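Local coordinates for trafficking protein particle complex subunit 3 (Naegleria fowleri, PDB 6AQ3) that is probably a subunit of the TRAPP complexes that tether transport vesicles to their target membranes, and carries a covalently bound palmitic acid, at residues 40-45 with 54-59; 122-127 with 164-169. All coordinates share one frame; numbering follows the deposited sequence.

Contact 1 of 2, residues 40-45 with 54-59; sequences TQMLKD and TQLEKM
Met-42 reaches from helix 25-42 across to helix 49-75 and makes every touch of this contact. Its CB points toward residues 54-59. CG lies anti to the carbonyl carbon (chi1 -62°), and chi2 at 179° carries the chain straight out to the sulfur. There SD meets two partners. CD2 of Leu-56 is 3.7 Å from Met-42 SD, and the two chains run alongside one another in opposite senses. CE of Met-59 comes to 3.9 Å from Met-42 SD, and here the two methionines meet tip to tip. The chain then bends at chi3 (66°). The bend takes the methyl CE away from the line of the chain and sets it 3.6 Å from CB of Gln-55. The chain of Met-42 comes in nearly perpendicular to that of Gln-55, whose amide turns off from the contact. All these touches are apolar, so shape and burial hold the pair together. The backbones stay apart, with CA of Met-42 9.2 Å from CA of Gln-55.

The chain turns just beyond this point. A type I beta turn runs from Met-42 to Asp-45, closed by a 2.9 Å bond from Asp-45 N to Met-42 O. The contact therefore joins helix 25-42 to helix 49-75 close to the short connection between them. Tyr-35 of helix 25-42 packs on Leu-56, and Leu-38 of the same helix on Met-59. Gln-41 of the second subunit packs on both Met-42 and Met-59, placing this helical hairpin at the dimer interface.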
loop_
_atom_site.group_PDB
_atom_site.type_symbol
_atom_site.label_atom_id
_atom_site.label_comp_id
_atom_site.label_asym_id
_atom_site.label_seq_id
_atom_site.Cartn_x
_atom_site.Cartn_y
_atom_site.Cartn_z
ATOM N N THR C 40 2.473 -2.645 11.223
ATOM C CA THR C 40 1.762 -2.834 12.484
ATOM C C THR C 40 1.481 -4.305 12.736
ATOM O O THR C 40 1.704 -4.805 13.841
ATOM C CB THR C 40 0.459 -2.033 12.473
ATOM O OG1 THR C 40 0.772 -0.634 12.447
ATOM C CG2 THR C 40 -0.424 -2.361 13.723
ATOM N N GLN C 41 1.031 -5.026 11.710
ATOM C CA GLN C 41 0.800 -6.453 11.873
ATOM C C GLN C 41 2.093 -7.198 12.207
ATOM O O GLN C 41 2.102 -8.081 13.069
ATOM C CB GLN C 41 0.141 -7.005 10.606
ATOM C CG GLN C 41 0.064 -8.526 10.554
ATOM C CD GLN C 41 -0.854 -9.117 11.593
ATOM O OE1 GLN C 41 -1.766 -8.449 12.084
ATOM N NE2 GLN C 41 -0.629 -10.392 11.926
ATOM N N MET C 42 3.195 -6.844 11.553
ATOM C CA MET C 42 4.462 -7.504 11.858
ATOM C C MET C 42 4.971 -7.167 13.258
ATOM O O MET C 42 5.544 -8.027 13.928
ATOM C CB MET C 42 5.504 -7.157 10.804
ATOM C CG MET C 42 5.094 -7.635 9.420
ATOM S SD MET C 42 6.297 -7.218 8.175
ATOM C CE MET C 42 7.656 -8.236 8.722
ATOM N N LEU C 43 4.747 -5.938 13.736
ATOM C CA LEU C 43 5.253 -5.562 15.053
ATOM C C LEU C 43 4.675 -6.395 16.195
ATOM O O LEU C 43 5.152 -6.268 17.326
ATOM C CB LEU C 43 5.041 -4.068 15.310
ATOM C CG LEU C 43 6.160 -3.267 14.649
ATOM C CD1 LEU C 43 5.832 -1.793 14.684
ATOM C CD2 LEU C 43 7.500 -3.582 15.372
ATOM N N LYS C 44 3.699 -7.263 15.935
ATOM C CA LYS C 44 3.283 -8.195 16.973
ATOM C C LYS C 44 4.459 -9.077 17.396
ATOM O O LYS C 44 4.528 -9.516 18.552
ATOM C CB LYS C 44 2.108 -9.031 16.488
ATOM C CG LYS C 44 0.876 -8.186 16.128
ATOM C CD LYS C 44 -0.354 -9.088 15.963
ATOM C CE LYS C 44 -1.619 -8.330 15.669
ATOM N NZ LYS C 44 -2.800 -9.237 15.747
ATOM N N ASP C 45 5.381 -9.365 16.465
ATOM C CA ASP C 45 6.587 -10.148 16.750
ATOM C C ASP C 45 7.649 -9.195 17.309
ATOM O O ASP C 45 8.719 -8.975 16.735
ATOM C CB ASP C 45 7.066 -10.868 15.498
ATOM N N THR C 54 14.297 -7.579 7.993
ATOM C CA THR C 54 14.653 -8.470 6.891
ATOM C C THR C 54 13.450 -8.839 6.029
ATOM O O THR C 54 13.550 -8.854 4.797
ATOM C CB THR C 54 15.332 -9.711 7.457
ATOM O OG1 THR C 54 16.556 -9.299 8.078
ATOM C CG2 THR C 54 15.600 -10.750 6.364
ATOM N N GLN C 55 12.306 -9.148 6.643
ATOM C CA GLN C 55 11.132 -9.500 5.851
ATOM C C GLN C 55 10.603 -8.312 5.054
ATOM O O GLN C 55 10.070 -8.489 3.950
ATOM C CB GLN C 55 10.045 -10.061 6.759
ATOM C CG GLN C 55 10.290 -11.499 7.114
ATOM C CD GLN C 55 10.264 -12.376 5.883
ATOM O OE1 GLN C 55 9.306 -12.328 5.099
ATOM N NE2 GLN C 55 11.321 -13.170 5.689
ATOM N N LEU C 56 10.723 -7.097 5.599
ATOM C CA LEU C 56 10.303 -5.920 4.856
ATOM C C LEU C 56 11.176 -5.749 3.620
ATOM O O LEU C 56 10.683 -5.410 2.535
ATOM C CB LEU C 56 10.365 -4.679 5.765
ATOM C CG LEU C 56 9.274 -4.603 6.843
ATOM C CD1 LEU C 56 9.457 -3.416 7.829
ATOM C CD2 LEU C 56 7.907 -4.527 6.138
ATOM N N GLU C 57 12.477 -6.014 3.764
ATOM C CA GLU C 57 13.385 -5.927 2.634
ATOM C C GLU C 57 13.052 -6.967 1.573
ATOM O O GLU C 57 13.049 -6.660 0.376
ATOM C CB GLU C 57 14.818 -6.108 3.117
ATOM C CG GLU C 57 15.872 -5.601 2.145
ATOM C CD GLU C 57 16.188 -6.594 1.033
ATOM O OE1 GLU C 57 15.779 -7.776 1.145
ATOM O OE2 GLU C 57 16.841 -6.180 0.044
ATOM N N LYS C 58 12.749 -8.195 1.993
ATOM C CA LYS C 58 12.431 -9.252 1.039
ATOM C C LYS C 58 11.132 -8.960 0.297
ATOM O O LYS C 58 10.996 -9.315 -0.877
ATOM C CB LYS C 58 12.369 -10.600 1.754
ATOM N N MET C 59 10.169 -8.332 0.965
ATOM C CA MET C 59 8.958 -7.899 0.287
ATOM C C MET C 59 9.298 -6.862 -0.777
ATOM O O MET C 59 8.770 -6.913 -1.894
ATOM C CB MET C 59 7.965 -7.329 1.310
ATOM C CG MET C 59 7.286 -8.398 2.185
ATOM S SD MET C 59 6.404 -7.664 3.600
ATOM C CE MET C 59 6.226 -9.063 4.694
#

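Contact 2 of 2, residues 122-127 with 164-169; sequences DENPLN and CEYKKC
Asn-124 and Tyr-166 face each other across a water molecule. The first segment leaves strand 116-121 through Asp-122 and Glu-123 and arrives at Asn-124, whose CB is directed toward residues 164-169. Chi1 of -178° sets CG opposite the backbone N and sends the amide out to the tyrosine. The planes of the amide and the phenol ring differ by only 3°, though the groups meet obliquely, ND2 to OH, and do not stack. Asn-124 ND2 is 3.9 Å from Tyr-166 OH, and the water bridges them. It accepts from Asn-124 ND2 at 3.0 Å and lies 2.6 Å from Tyr-166 OH. The bridge gives both buried polar groups a partner.

The other end of the amide works within its own loop. Asn-124 OD1 accepts from Leu-126 N at 3.0 Å. This is an Asx turn. The donor sits well above the carbonyl plane, 52° out of it. Bonds at both ends of the amide probably settle which way round it lies; ND2 also makes a weak hydrogen bond to Ser-144 OG.

Pro-125 opens a short 3-10 segment that runs to Asn-127. A 2.8 Å bond from Asn-127 N to Asn-124 O closes this turn. CB of Asn-127 is also directed toward the second segment, and its ND2 lies 4.0 Å from Cys-169 SG, a loose van der Waals touch.

The loop thus meets the end of strand 160-168, outermost in the sheet of this chain. There a classic beta bulge sets Lys-167 and Lys-168 opposite the single residue Glu-178 of the antiparallel strand 177-186. Ile-147 and Cys-148 of helix 146-157 pack on Tyr-166, while Tyr-35 of helix 25-42 touches Leu-126.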
loop_
_atom_site.group_PDB
_atom_site.type_symbol
_atom_site.label_atom_id
_atom_site.label_comp_id
_atom_site.label_asym_id
_atom_site.label_seq_id
_atom_site.Cartn_x
_atom_site.Cartn_y
_atom_site.Cartn_z
ATOM N N ASP C 122 14.979 14.219 3.822
ATOM C CA ASP C 122 14.429 14.665 5.098
ATOM C C ASP C 122 12.944 14.352 5.296
ATOM O O ASP C 122 12.478 14.405 6.440
ATOM C CB ASP C 122 14.712 16.163 5.336
ATOM C CG ASP C 122 14.098 17.084 4.299
ATOM O OD1 ASP C 122 13.541 16.589 3.294
ATOM O OD2 ASP C 122 14.186 18.328 4.511
ATOM N N GLU C 123 12.182 14.049 4.240
ATOM C CA GLU C 123 10.753 13.765 4.383
ATOM C C GLU C 123 10.408 12.420 3.756
ATOM O O GLU C 123 11.010 12.007 2.766
ATOM C CB GLU C 123 9.886 14.855 3.738
ATOM N N ASN C 124 9.432 11.735 4.343
ATOM C CA ASN C 124 9.015 10.430 3.849
ATOM C C ASN C 124 7.536 10.183 4.130
ATOM O O ASN C 124 7.156 9.932 5.287
ATOM C CB ASN C 124 9.856 9.315 4.484
ATOM C CG ASN C 124 9.491 7.928 3.952
ATOM O OD1 ASN C 124 8.540 7.765 3.186
ATOM N ND2 ASN C 124 10.236 6.922 4.378
ATOM N N PRO C 125 6.684 10.159 3.099
ATOM C CA PRO C 125 5.239 10.011 3.348
ATOM C C PRO C 125 4.850 8.730 4.057
ATOM O O PRO C 125 3.821 8.721 4.747
ATOM C CB PRO C 125 4.628 10.072 1.941
ATOM C CG PRO C 125 5.730 9.634 1.032
ATOM C CD PRO C 125 6.989 10.208 1.660
ATOM N N LEU C 126 5.639 7.656 3.947
ATOM C CA LEU C 126 5.305 6.451 4.701
ATOM C C LEU C 126 5.381 6.697 6.198
ATOM O O LEU C 126 4.735 5.988 6.975
ATOM C CB LEU C 126 6.226 5.292 4.334
ATOM C CG LEU C 126 6.386 4.899 2.873
ATOM C CD1 LEU C 126 7.293 3.675 2.845
ATOM C CD2 LEU C 126 5.038 4.662 2.163
ATOM N N ASN C 127 6.187 7.671 6.625
ATOM C CA ASN C 127 6.392 7.958 8.044
ATOM C C ASN C 127 5.296 8.809 8.676
ATOM O O ASN C 127 5.333 9.003 9.894
ATOM C CB ASN C 127 7.739 8.664 8.257
ATOM C CG ASN C 127 8.906 7.717 8.190
ATOM O OD1 ASN C 127 8.731 6.515 8.025
ATOM N ND2 ASN C 127 10.112 8.254 8.328
ATOM N N CYS C 164 21.943 -2.932 0.065
ATOM C CA CYS C 164 21.272 -1.657 0.299
ATOM C C CYS C 164 20.614 -1.689 1.673
ATOM O O CYS C 164 19.715 -2.507 1.909
ATOM C CB CYS C 164 20.237 -1.391 -0.796
ATOM S SG CYS C 164 19.375 0.158 -0.585
ATOM N N GLU C 165 21.063 -0.812 2.579
ATOM C CA GLU C 165 20.578 -0.814 3.954
ATOM C C GLU C 165 20.354 0.602 4.465
ATOM O O GLU C 165 20.991 1.562 4.018
ATOM C CB GLU C 165 21.535 -1.539 4.909
ATOM C CG GLU C 165 22.946 -0.946 4.947
ATOM C CD GLU C 165 23.881 -1.547 3.894
ATOM O OE1 GLU C 165 23.524 -2.597 3.310
ATOM O OE2 GLU C 165 24.980 -0.981 3.654
ATOM N N TYR C 166 19.419 0.711 5.409
ATOM C CA TYR C 166 19.168 1.965 6.101
ATOM C C TYR C 166 20.295 2.243 7.092
ATOM O O TYR C 166 20.799 1.336 7.761
ATOM C CB TYR C 166 17.825 1.907 6.843
ATOM C CG TYR C 166 16.734 2.763 6.236
ATOM C CD1 TYR C 166 16.681 4.142 6.481
ATOM C CD2 TYR C 166 15.748 2.193 5.419
ATOM C CE1 TYR C 166 15.685 4.944 5.918
ATOM C CE2 TYR C 166 14.738 2.977 4.842
ATOM C CZ TYR C 166 14.716 4.343 5.099
ATOM O OH TYR C 166 13.720 5.094 4.537
ATOM N N LYS C 167 20.701 3.497 7.174
ATOM C CA LYS C 167 21.670 3.920 8.171
ATOM C C LYS C 167 21.122 4.951 9.145
ATOM O O LYS C 167 21.517 4.946 10.313
ATOM C CB LYS C 167 22.929 4.476 7.483
ATOM C CG LYS C 167 23.559 3.505 6.484
ATOM C CD LYS C 167 24.769 2.775 7.062
ATOM C CE LYS C 167 24.439 1.332 7.454
ATOM N NZ LYS C 167 25.647 0.586 7.925
ATOM N N LYS C 168 20.233 5.836 8.703
ATOM C CA LYS C 168 19.659 6.860 9.560
ATOM C C LYS C 168 18.190 7.024 9.202
ATOM O O LYS C 168 17.835 6.963 8.023
ATOM C CB LYS C 168 20.422 8.186 9.416
ATOM C CG LYS C 168 21.807 8.142 10.041
ATOM C CD LYS C 168 22.696 9.310 9.647
ATOM C CE LYS C 168 22.194 10.620 10.231
ATOM N NZ LYS C 168 23.188 11.723 10.074
ATOM N N CYS C 169 17.335 7.205 10.222
ATOM C CA CYS C 169 15.887 7.417 10.046
ATOM C C CYS C 169 15.368 8.347 11.142
ATOM O O CYS C 169 15.666 8.117 12.326
ATOM C CB CYS C 169 15.111 6.091 10.072
ATOM S SG CYS C 169 13.331 6.176 9.592
HETATM O O HOH W 1 12.793 7.060 5.939
#

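Contact 1 closes before contact 2 opens along the chain, and both belong to the TRAPP component region. Their centres are 16 Å apart. The nearest atoms come to about 5 Å without touching. Contact 1 joins two successive helices, 25-42 and 49-75, at the face toward the second subunit. Contact 2 is nearer the centre of the chain and ties a loop to an outer strand of the antiparallel sheet. Helix 25-42 links them: its Tyr-35 touches both Leu-56 and Leu-126. A bound palmitic acid lies about 9 Å from the Met-59 side chain, and one, not necessarily the same molecule, about 8 Å from that of Asn-124; neither distance is a direct contact.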